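Local coordinates for protein alcohol dehydrogenase, zinc-containing (PDB 5YLN) that probably oxidises alcohols with NAD+ as a member of the zinc-containing alcohol dehydrogenase family, binding two zinc ions, at residues 169-175 and 194-198. Residues are numbered along the deposited sequence; the frame is centred on the assembly and turned at random.
Sequences VEPGCSV and YSPAK
CB of Pro196 packs against Val175 CG2 at 3.8 Å and Cys173 SG at 3.9 Å, a worked example of side chains packing beside the first parallel bridge between two strands, here Ser174 with Lys198. CG1 of Val169 stays farther from that CB, at 4.2 Å; swung anti to the backbone N (chi1 -180°), it passes close to Tyr194 CB at 3.7 Å, while Val169 O sits over one face of the Tyr194 ring. Past the proline the parallel pairing begins: Cys173 O accepts a bond from Lys198 N and a weak, bent one from Ala197 N, and Val175 N donates to Lys198 O at 2.7 Å. The solvent side is mostly main chain. There the type II turn Glu170-Cys173 meets Ser195 through a straight bond from Gly172 N to Ser195 O (3.1 Å), and Pro171 CA makes CA-H...O contacts with Tyr194 O and Ser195 O. Val169 and Tyr194 touch Val164 of helix 157-165, and the hydroxyls of Tyr160 and Tyr194 are hydrogen-bonded. Cys173 and Val175 pack on strand 242-247, whose Asp243 N bonds Ser174 OG. In the Rossmann-type domain, helix 182-191 lies in the right-handed beta-alpha-beta crossover joining adjacent strands 174-178 and 198-203.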
ATOM      1  N   VAL A 169       9.268   6.975  -5.406  1.00 31.31           N
ATOM      2  CA  VAL A 169       9.981   8.229  -5.650  1.00 29.31           C
ATOM      3  C   VAL A 169      10.207   8.432  -7.147  1.00 32.00           C
ATOM      4  O   VAL A 169      10.669   7.528  -7.848  1.00 33.34           O
ATOM      5  CB  VAL A 169      11.349   8.242  -4.947  1.00 34.11           C
ATOM      6  CG1 VAL A 169      12.054   9.580  -5.222  1.00 24.41           C
ATOM      7  CG2 VAL A 169      11.228   7.968  -3.469  1.00 30.01           C
ATOM      8  N   GLU A 170       9.965   9.655  -7.615  1.00 31.02           N
ATOM      9  CA  GLU A 170      10.041  10.032  -9.020  1.00 32.76           C
ATOM     10  C   GLU A 170      10.541  11.466  -9.114  1.00 28.59           C
ATOM     11  O   GLU A 170      10.405  12.238  -8.160  1.00 32.13           O
ATOM     12  CB  GLU A 170       8.663   9.918  -9.693  1.00 35.26           C
ATOM     13  CG  GLU A 170       7.688  10.936  -9.130  1.00 49.19           C
ATOM     14  CD  GLU A 170       6.336  10.925  -9.820  1.00 66.21           C
ATOM     15  OE1 GLU A 170       6.157  10.133 -10.772  1.00 64.89           O
ATOM     16  OE2 GLU A 170       5.451  11.711  -9.403  1.00 74.52           O
ATOM     17  N   PRO A 171      11.092  11.868 -10.265  1.00 33.01           N
ATOM     18  CA  PRO A 171      11.633  13.228 -10.375  1.00 26.67           C
ATOM     19  C   PRO A 171      10.581  14.282 -10.090  1.00 26.63           C
ATOM     20  O   PRO A 171       9.424  14.179 -10.505  1.00 30.30           O
ATOM     21  CB  PRO A 171      12.134  13.302 -11.822  1.00 33.78           C
ATOM     22  CG  PRO A 171      12.396  11.889 -12.185  1.00 34.71           C
ATOM     23  CD  PRO A 171      11.318  11.092 -11.497  1.00 23.91           C
ATOM     24  N   GLY A 172      10.995  15.298  -9.353  1.00 25.35           N
ATOM     25  CA  GLY A 172      10.109  16.386  -9.011  1.00 28.90           C
ATOM     26  C   GLY A 172       9.103  16.112  -7.911  1.00 34.81           C
ATOM     27  O   GLY A 172       8.332  17.018  -7.579  1.00 40.13           O
ATOM     28  N   CYS A 173       9.071  14.911  -7.321  1.00 32.08           N
ATOM     29  CA  CYS A 173       8.143  14.708  -6.208  1.00 31.89           C
ATOM     30  C   CYS A 173       8.717  15.242  -4.891  1.00 32.89           C
ATOM     31  O   CYS A 173       9.834  15.762  -4.817  1.00 33.11           O
ATOM     32  CB  CYS A 173       7.789  13.231  -6.055  1.00 40.63           C
ATOM     33  SG  CYS A 173       9.057  12.285  -5.183  1.00 42.56           S
ATOM     34  N   SER A 174       7.928  15.100  -3.827  1.00 27.38           N
ATOM     35  CA  SER A 174       8.271  15.577  -2.499  1.00 30.02           C
ATOM     36  C   SER A 174       8.389  14.371  -1.577  1.00 33.18           C
ATOM     37  O   SER A 174       7.432  13.601  -1.417  1.00 35.17           O
ATOM     38  CB  SER A 174       7.218  16.571  -1.996  1.00 31.72           C
ATOM     39  OG  SER A 174       5.944  15.944  -1.940  1.00 44.77           O
ATOM     40  N   VAL A 175       9.560  14.202  -0.991  1.00 38.48           N
ATOM     41  CA  VAL A 175       9.839  13.090  -0.096  1.00 35.32           C
ATOM     42  C   VAL A 175      10.135  13.652   1.281  1.00 35.66           C
ATOM     43  O   VAL A 175      10.822  14.671   1.413  1.00 32.14           O
ATOM     44  CB  VAL A 175      11.023  12.240  -0.593  1.00 37.22           C
ATOM     45  CG1 VAL A 175      11.233  11.021   0.331  1.00 26.00           C
ATOM     46  CG2 VAL A 175      10.823  11.845  -2.067  1.00 25.63           C
ATOM     47  N   TYR A 194      16.565   9.409  -8.108  1.00 40.36           N
ATOM     48  CA  TYR A 194      15.347   9.808  -8.804  1.00 33.30           C
ATOM     49  C   TYR A 194      15.065  11.305  -8.745  1.00 31.88           C
ATOM     50  O   TYR A 194      13.956  11.718  -9.085  1.00 37.71           O
ATOM     51  CB  TYR A 194      14.147   9.029  -8.254  1.00 32.81           C
ATOM     52  CG  TYR A 194      14.196   7.575  -8.644  1.00 41.73           C
ATOM     53  CD1 TYR A 194      13.812   7.177  -9.907  1.00 40.19           C
ATOM     54  CD2 TYR A 194      14.667   6.608  -7.771  1.00 40.25           C
ATOM     55  CE1 TYR A 194      13.866   5.865 -10.281  1.00 42.69           C
ATOM     56  CE2 TYR A 194      14.732   5.284  -8.146  1.00 34.75           C
ATOM     57  CZ  TYR A 194      14.324   4.919  -9.401  1.00 40.18           C
ATOM     58  OH  TYR A 194      14.372   3.600  -9.790  1.00 49.53           O
ATOM     59  N   SER A 195      16.023  12.115  -8.316  1.00 37.84           N
ATOM     60  CA  SER A 195      15.911  13.571  -8.347  1.00 44.21           C
ATOM     61  C   SER A 195      14.572  14.126  -7.845  1.00 39.21           C
ATOM     62  O   SER A 195      13.937  14.928  -8.537  1.00 38.13           O
ATOM     63  CB  SER A 195      16.202  14.086  -9.748  1.00 46.60           C
ATOM     64  OG  SER A 195      17.468  13.601 -10.190  1.00 53.44           O
ATOM     65  N   PRO A 196      14.126  13.754  -6.647  1.00 41.17           N
ATOM     66  CA  PRO A 196      12.933  14.397  -6.103  1.00 31.78           C
ATOM     67  C   PRO A 196      13.181  15.887  -5.906  1.00 35.78           C
ATOM     68  O   PRO A 196      14.307  16.322  -5.651  1.00 32.46           O
ATOM     69  CB  PRO A 196      12.726  13.679  -4.756  1.00 36.97           C
ATOM     70  CG  PRO A 196      14.088  13.264  -4.351  1.00 34.04           C
ATOM     71  CD  PRO A 196      14.795  12.906  -5.645  1.00 36.24           C
ATOM     72  N   ALA A 197      12.107  16.680  -6.036  1.00 33.23           N
ATOM     73  CA  ALA A 197      12.223  18.128  -5.814  1.00 35.39           C
ATOM     74  C   ALA A 197      12.604  18.452  -4.371  1.00 39.61           C
ATOM     75  O   ALA A 197      13.404  19.357  -4.117  1.00 40.03           O
ATOM     76  CB  ALA A 197      10.909  18.811  -6.178  1.00 34.60           C
ATOM     77  N   LYS A 198      12.034  17.723  -3.416  1.00 40.67           N
ATOM     78  CA  LYS A 198      12.212  17.986  -1.994  1.00 38.36           C
ATOM     79  C   LYS A 198      12.530  16.687  -1.278  1.00 35.08           C
ATOM     80  O   LYS A 198      11.835  15.677  -1.448  1.00 31.57           O
ATOM     81  CB  LYS A 198      10.966  18.633  -1.380  1.00 35.85           C
ATOM     82  CG  LYS A 198      10.765  20.069  -1.808  1.00 40.62           C
ATOM     83  CD  LYS A 198       9.669  20.747  -1.019  1.00 55.44           C
ATOM     84  CE  LYS A 198       9.688  22.241  -1.283  1.00 62.54           C
ATOM     85  NZ  LYS A 198       9.400  22.574  -2.701  1.00 57.31           N
TER